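Local coordinates for chitin elicitor receptor kinase 1 (Arabidopsis thaliana, PDB 4EBY), which probably senses fungal chitin at the plant cell surface through its LysM ectodomain, dimerising on the bound oligomer to set off immune signalling, at residues A[12-17]-A[57-62]; A[65-70]-A[129-134]. One frame throughout, in Å; residues are numbered along the deposited sequence.

Contact 1: residues A[12-17]-A[57-62]. With NAG (2-acetamido-2-deoxy-beta-D-glucopyranose), chain F; NAG (2-acetamido-2-deoxy-beta-D-glucopyranose), chain C.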
loop_
_atom_site.group_PDB
_atom_site.type_symbol
_atom_site.label_atom_id
_atom_site.label_comp_id
_atom_site.label_asym_id
_atom_site.label_seq_id
_atom_site.Cartn_x
_atom_site.Cartn_y
_atom_site.Cartn_z
ATOM N N TYR A 12 -3.348 -2.262 -3.864
ATOM C CA TYR A 12 -3.747 -1.277 -4.864
ATOM C C TYR A 12 -5.003 -1.748 -5.603
ATOM O O TYR A 12 -4.945 -2.657 -6.427
ATOM C CB TYR A 12 -2.573 -1.094 -5.843
ATOM C CG TYR A 12 -2.648 0.114 -6.747
ATOM C CD1 TYR A 12 -1.729 1.148 -6.625
ATOM C CD2 TYR A 12 -3.633 0.212 -7.726
ATOM C CE1 TYR A 12 -1.783 2.263 -7.486
ATOM C CE2 TYR A 12 -3.705 1.313 -8.555
ATOM C CZ TYR A 12 -2.790 2.332 -8.426
ATOM O OH TYR A 12 -2.876 3.407 -9.296
ATOM N N TYR A 13 -6.136 -1.103 -5.338
ATOM C CA TYR A 13 -7.401 -1.478 -5.958
ATOM C C TYR A 13 -7.488 -0.968 -7.400
ATOM O O TYR A 13 -7.079 0.161 -7.684
ATOM C CB TYR A 13 -8.558 -0.915 -5.134
ATOM C CG TYR A 13 -9.914 -1.214 -5.717
ATOM C CD1 TYR A 13 -10.526 -2.436 -5.491
ATOM C CD2 TYR A 13 -10.580 -0.271 -6.497
ATOM C CE1 TYR A 13 -11.773 -2.731 -6.037
ATOM C CE2 TYR A 13 -11.838 -0.553 -7.040
ATOM C CZ TYR A 13 -12.424 -1.784 -6.803
ATOM O OH TYR A 13 -13.674 -2.068 -7.334
ATOM N N LEU A 14 -8.017 -1.805 -8.292
ATOM C CA LEU A 14 -8.029 -1.490 -9.714
ATOM C C LEU A 14 -9.361 -0.919 -10.192
ATOM O O LEU A 14 -10.400 -1.591 -10.135
ATOM C CB LEU A 14 -7.719 -2.760 -10.507
ATOM C CG LEU A 14 -6.348 -3.380 -10.250
ATOM C CD1 LEU A 14 -6.209 -4.639 -11.135
ATOM C CD2 LEU A 14 -5.258 -2.385 -10.593
ATOM N N GLU A 15 -9.332 0.327 -10.658
ATOM C CA GLU A 15 -10.475 0.875 -11.361
ATOM C C GLU A 15 -10.044 1.901 -12.414
ATOM O O GLU A 15 -8.931 2.420 -12.376
ATOM C CB GLU A 15 -11.491 1.465 -10.397
ATOM C CG GLU A 15 -10.996 2.689 -9.713
ATOM C CD GLU A 15 -11.976 3.226 -8.662
ATOM O OE1 GLU A 15 -11.540 4.083 -7.876
ATOM O OE2 GLU A 15 -13.168 2.814 -8.631
ATOM N N ASN A 16 -10.946 2.163 -13.352
ATOM C CA ASN A 16 -10.753 3.165 -14.394
ATOM C C ASN A 16 -9.555 2.856 -15.272
ATOM O O ASN A 16 -8.987 3.761 -15.877
ATOM C CB ASN A 16 -10.594 4.585 -13.814
ATOM C CG ASN A 16 -11.908 5.194 -13.357
ATOM O OD1 ASN A 16 -12.976 4.624 -13.552
ATOM N ND2 ASN A 16 -11.813 6.371 -12.721
ATOM N N GLY A 17 -9.160 1.586 -15.330
ATOM C CA GLY A 17 -8.267 1.155 -16.398
ATOM C C GLY A 17 -6.798 0.910 -16.071
ATOM O O GLY A 17 -6.022 0.534 -16.963
ATOM N N MET A 57 -10.125 -5.331 -13.570
ATOM C CA MET A 57 -10.695 -4.273 -12.729
ATOM C C MET A 57 -11.503 -4.888 -11.590
ATOM O O MET A 57 -12.133 -5.933 -11.759
ATOM C CB MET A 57 -11.591 -3.347 -13.559
ATOM C CG MET A 57 -10.868 -2.556 -14.637
ATOM S SD MET A 57 -9.493 -1.547 -14.039
ATOM C CE MET A 57 -8.107 -2.640 -14.336
ATOM N N GLY A 58 -11.469 -4.243 -10.430
ATOM C CA GLY A 58 -12.246 -4.697 -9.286
ATOM C C GLY A 58 -11.460 -5.606 -8.367
ATOM O O GLY A 58 -11.948 -6.011 -7.299
ATOM N N SER A 59 -10.235 -5.918 -8.763
ATOM C CA SER A 59 -9.343 -6.700 -7.919
ATOM C C SER A 59 -8.302 -5.777 -7.279
ATOM O O SER A 59 -8.225 -4.580 -7.602
ATOM C CB SER A 59 -8.667 -7.803 -8.741
ATOM O OG SER A 59 -7.714 -7.269 -9.646
ATOM N N ARG A 60 -7.517 -6.333 -6.360
ATOM C CA ARG A 60 -6.422 -5.601 -5.733
ATOM C C ARG A 60 -5.086 -6.242 -6.070
ATOM O O ARG A 60 -4.956 -7.484 -6.068
ATOM C CB ARG A 60 -6.604 -5.598 -4.210
ATOM C CG ARG A 60 -7.730 -4.691 -3.726
ATOM C CD ARG A 60 -8.098 -5.026 -2.285
ATOM N NE ARG A 60 -9.153 -4.177 -1.734
ATOM C CZ ARG A 60 -8.938 -3.089 -0.980
ATOM N NH1 ARG A 60 -7.702 -2.676 -0.725
ATOM N NH2 ARG A 60 -9.964 -2.393 -0.505
ATOM N N VAL A 61 -4.101 -5.405 -6.378
ATOM C CA VAL A 61 -2.744 -5.871 -6.632
ATOM C C VAL A 61 -1.869 -5.554 -5.431
ATOM O O VAL A 61 -1.855 -4.418 -4.942
ATOM C CB VAL A 61 -2.147 -5.204 -7.897
ATOM C CG1 VAL A 61 -0.692 -5.641 -8.128
ATOM C CG2 VAL A 61 -3.021 -5.501 -9.121
ATOM N N LEU A 62 -1.151 -6.562 -4.941
ATOM C CA LEU A 62 -0.229 -6.376 -3.820
ATOM C C LEU A 62 1.154 -5.996 -4.329
ATOM O O LEU A 62 1.707 -6.674 -5.189
ATOM C CB LEU A 62 -0.129 -7.672 -2.999
ATOM C CG LEU A 62 -1.376 -7.999 -2.193
ATOM C CD1 LEU A 62 -1.256 -9.407 -1.632
ATOM C CD2 LEU A 62 -1.562 -6.973 -1.074
HETATM C C1 NAG F . -13.065 6.947 -12.278
HETATM C C2 NAG F . -12.633 7.783 -11.063
HETATM C C3 NAG F . -13.784 8.599 -10.493
HETATM C C4 NAG F . -14.488 9.366 -11.601
HETATM C C5 NAG F . -14.768 8.482 -12.817
HETATM C C6 NAG F . -15.337 9.310 -13.964
HETATM C C7 NAG F . -10.844 7.233 -9.550
HETATM C C8 NAG F . -10.111 6.151 -8.800
HETATM N N2 NAG F . -12.061 6.958 -10.018
HETATM O O3 NAG F . -13.290 9.505 -9.514
HETATM O O4 NAG F . -15.714 9.862 -11.109
HETATM O O5 NAG F . -13.583 7.832 -13.244
HETATM O O6 NAG F . -14.429 10.338 -14.296
HETATM O O7 NAG F . -10.310 8.330 -9.717
HETATM C C1 NAG C . -10.245 6.302 -3.079
HETATM C C2 NAG C . -10.856 5.342 -4.109
HETATM C C3 NAG C . -11.980 6.032 -4.893
HETATM C C4 NAG C . -12.960 6.769 -3.987
HETATM C C5 NAG C . -12.218 7.579 -2.928
HETATM C C6 NAG C . -13.166 8.221 -1.918
HETATM C C7 NAG C . -9.605 3.631 -5.345
HETATM C C8 NAG C . -8.605 3.324 -6.438
HETATM N N2 NAG C . -9.832 4.912 -5.036
HETATM O O3 NAG C . -12.680 5.102 -5.705
HETATM O O4 NAG C . -13.736 7.651 -4.776
HETATM O O5 NAG C . -11.302 6.750 -2.235
HETATM O O6 NAG C . -13.876 7.198 -1.248
HETATM O O7 NAG C . -10.173 2.705 -4.766
#
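Y12 and V61 face each other as an antiparallel hydrogen-bonded pair, Y12 N to V61 O at 2.8 Å and V61 N to Y12 O at 2.9 Å; Y13 and R60 form the next, non-hydrogen-bonded pair. The ladder runs on beyond the strand end: L14 N is hydrogen-bonded to S59 O, and G58 N reaches L14 O at 2.9 Å. Y12 and V61 share one sheet face, where both pack on I23 of helix 20-26. On the other, the Y13 ring swings off the strand with CG anti to the backbone N (chi1 178°) and receives R60 CG at its edge, R60 CG lying 4.0 Å from Y13 CD1; the two side chains cross at about a right angle. R60 NH2 goes on to P147 O in a hydrogen bond and to D152 in a salt bridge. L14 places CD1 against V61 CG2 at 3.9 Å, while M57, bent at chi2 and chi3, folds its methyl CE back onto L14 CB and takes a weak bond from G17 N to SD (3.4 Å). E15 sets out away from the 57-62 segment and belongs to a glycan pocket, and N16 ND2 is joined covalently to C1 of a NAG, an N-glycosylation. Strands 8-13 and 60-70, with helices 20-26 and 40-43 between them, follow a beta-alpha-alpha-beta order consistent with a LysM domain, here edged by glycan.

Contact 2: residues A[65-70]-A[129-134]. With NAG (2-acetamido-2-deoxy-beta-D-glucopyranose), chain E.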
loop_
_atom_site.group_PDB
_atom_site.type_symbol
_atom_site.label_atom_id
_atom_site.label_comp_id
_atom_site.label_asym_id
_atom_site.label_seq_id
_atom_site.Cartn_x
_atom_site.Cartn_y
_atom_site.Cartn_z
ATOM N N PHE A 65 7.130 -3.111 -0.938
ATOM C CA PHE A 65 7.902 -1.864 -0.851
ATOM C C PHE A 65 8.688 -1.794 0.466
ATOM O O PHE A 65 8.389 -2.542 1.408
ATOM C CB PHE A 65 6.997 -0.637 -1.051
ATOM C CG PHE A 65 6.006 -0.388 0.076
ATOM C CD1 PHE A 65 6.269 0.604 1.011
ATOM C CD2 PHE A 65 4.814 -1.092 0.161
ATOM C CE1 PHE A 65 5.359 0.885 2.040
ATOM C CE2 PHE A 65 3.885 -0.822 1.201
ATOM C CZ PHE A 65 4.158 0.174 2.128
ATOM N N PRO A 66 9.722 -0.940 0.531
ATOM C CA PRO A 66 10.513 -0.883 1.777
ATOM C C PRO A 66 9.727 -0.199 2.885
ATOM O O PRO A 66 8.956 0.717 2.622
ATOM C CB PRO A 66 11.710 0.013 1.407
ATOM C CG PRO A 66 11.728 0.044 -0.119
ATOM C CD PRO A 66 10.290 -0.090 -0.532
ATOM N N CYS A 67 9.923 -0.634 4.123
ATOM C CA CYS A 67 9.170 -0.061 5.240
ATOM C C CYS A 67 10.198 0.518 6.213
ATOM O O CYS A 67 10.924 -0.220 6.876
ATOM C CB CYS A 67 8.294 -1.144 5.885
ATOM S SG CYS A 67 7.221 -0.564 7.273
ATOM N N GLU A 68 10.287 1.847 6.265
ATOM C CA GLU A 68 11.410 2.523 6.913
ATOM C C GLU A 68 10.937 3.432 8.036
ATOM O O GLU A 68 9.813 3.923 7.998
ATOM C CB GLU A 68 12.166 3.369 5.876
ATOM C CG GLU A 68 12.925 2.509 4.862
ATOM C CD GLU A 68 12.803 3.000 3.444
ATOM O OE1 GLU A 68 11.863 3.763 3.142
ATOM O OE2 GLU A 68 13.653 2.603 2.620
ATOM N N CYS A 69 11.796 3.660 9.031
ATOM C CA CYS A 69 11.458 4.596 10.098
ATOM C C CYS A 69 11.503 6.019 9.555
ATOM O O CYS A 69 12.445 6.396 8.859
ATOM C CB CYS A 69 12.402 4.432 11.284
ATOM S SG CYS A 69 11.755 5.245 12.779
ATOM N N GLN A 70 10.459 6.794 9.841
ATOM C CA GLN A 70 10.339 8.162 9.333
ATOM C C GLN A 70 10.493 9.154 10.470
ATOM O O GLN A 70 10.231 8.820 11.619
ATOM C CB GLN A 70 8.967 8.369 8.710
ATOM C CG GLN A 70 8.670 7.430 7.530
ATOM C CD GLN A 70 9.535 7.721 6.319
ATOM O OE1 GLN A 70 9.890 8.873 6.050
ATOM N NE2 GLN A 70 9.867 6.677 5.566
ATOM N N CYS A 129 3.256 2.087 6.713
ATOM C CA CYS A 129 3.303 0.628 6.781
ATOM C C CYS A 129 3.414 0.209 8.227
ATOM O O CYS A 129 3.546 1.053 9.108
ATOM C CB CYS A 129 4.504 0.092 5.986
ATOM S SG CYS A 129 6.124 0.882 6.364
ATOM N N SER A 130 3.372 -1.102 8.448
ATOM C CA SER A 130 3.546 -1.680 9.778
ATOM C C SER A 130 4.496 -2.861 9.693
ATOM O O SER A 130 4.505 -3.570 8.686
ATOM C CB SER A 130 2.210 -2.189 10.300
ATOM O OG SER A 130 2.387 -2.774 11.601
ATOM N N CYS A 131 5.258 -3.074 10.773
ATOM C CA CYS A 131 6.089 -4.263 10.945
ATOM C C CYS A 131 5.500 -5.217 11.976
ATOM O O CYS A 131 6.122 -6.232 12.306
ATOM C CB CYS A 131 7.523 -3.883 11.336
ATOM S SG CYS A 131 8.340 -2.883 10.050
ATOM N N GLY A 132 4.308 -4.900 12.470
ATOM C CA GLY A 132 3.663 -5.731 13.479
ATOM C C GLY A 132 3.732 -5.164 14.881
ATOM O O GLY A 132 4.122 -4.011 15.095
ATOM N N ASP A 133 3.352 -5.997 15.848
ATOM C CA ASP A 133 3.241 -5.581 17.234
ATOM C C ASP A 133 3.285 -6.871 18.044
ATOM O O ASP A 133 2.366 -7.687 17.987
ATOM C CB ASP A 133 1.920 -4.857 17.457
ATOM C CG ASP A 133 1.776 -4.328 18.871
ATOM O OD1 ASP A 133 2.552 -4.748 19.753
ATOM O OD2 ASP A 133 0.878 -3.494 19.090
ATOM N N GLU A 134 4.381 -7.063 18.761
ATOM C CA GLU A 134 4.599 -8.301 19.498
ATOM C C GLU A 134 3.544 -8.502 20.584
ATOM O O GLU A 134 3.296 -9.629 21.009
ATOM C CB GLU A 134 6.004 -8.305 20.099
ATOM C CG GLU A 134 6.534 -9.679 20.444
ATOM C CD GLU A 134 7.976 -9.630 20.907
ATOM O OE1 GLU A 134 8.501 -8.508 21.107
ATOM O OE2 GLU A 134 8.582 -10.712 21.064
HETATM C C1 NAG E . 10.738 11.112 3.473
HETATM C C2 NAG E . 12.072 11.053 4.226
HETATM C C3 NAG E . 12.078 12.150 5.283
HETATM C C4 NAG E . 11.840 13.493 4.612
HETATM C C5 NAG E . 10.598 13.465 3.736
HETATM C C6 NAG E . 10.461 14.785 2.976
HETATM C C7 NAG E . 13.430 9.082 4.753
HETATM C C8 NAG E . 13.453 7.704 5.371
HETATM N N2 NAG E . 12.294 9.772 4.876
HETATM O O3 NAG E . 13.317 12.150 5.973
HETATM O O4 NAG E . 11.628 14.495 5.574
HETATM O O5 NAG E . 10.652 12.374 2.841
HETATM O O6 NAG E . 11.522 14.972 2.056
HETATM O O7 NAG E . 14.430 9.515 4.174
#
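C67 holds SG anti to its own backbone N (chi1 -178°), and C129 turns SG to lie between backbone N and carbonyl carbon (chi1 50°); with these two settings the sulfurs meet in a disulfide of 2.0 Å, whose chi3 of 100° is close to a right-angled twist. The CA atoms of the pair are 6.1 Å apart, and the touching backbones run steeply across each other, so the bond joins segments that do not pair as strands. F65 packs against C129, its ring atom CZ 3.9 Å from C129 CB, and C129 SG stands obliquely 5.5 Å from the ring centroid in a sulfur-aromatic contact. C131 SG also comes within 3.8 Å of C67 SG but is itself bonded to C5. A8 and L75, from strands 8-13 and 74-82, pack against this sulfur cluster. Farther along, S130 OG accepts from G132 N in an ST turn, and Q70 OE1 takes the N2-H of a NAG at 2.8 Å. Covalent and apolar contacts thus do the holding: the disulfide ties the loop after strand 122-128 to strand 60-70, and the neighbouring C1-C69 and C5-C131 bridges tie the N-terminal residues to the same region.

Strand 60-70 serves both contacts: its start lies in contact 1 and its far end in contact 2, with centres 23 Å apart on opposite sides of the chain's centre. Contact 1 is partly buried and larger, 533 against 202 Å², and relies on a backbone ladder within the sheet, running from buried strand residues out to an exposed turn. Contact 2 is smaller but buried, and joins a strand to a loop by covalent sulfur chemistry without pairing their backbones. Strand 8-13 pairs with strand 60-70 in both places, through A8 and F65 at the second. Each reaches sugar at its margin, by a covalent glycan in contact 1 and by a hydrogen bond from a NAG in contact 2.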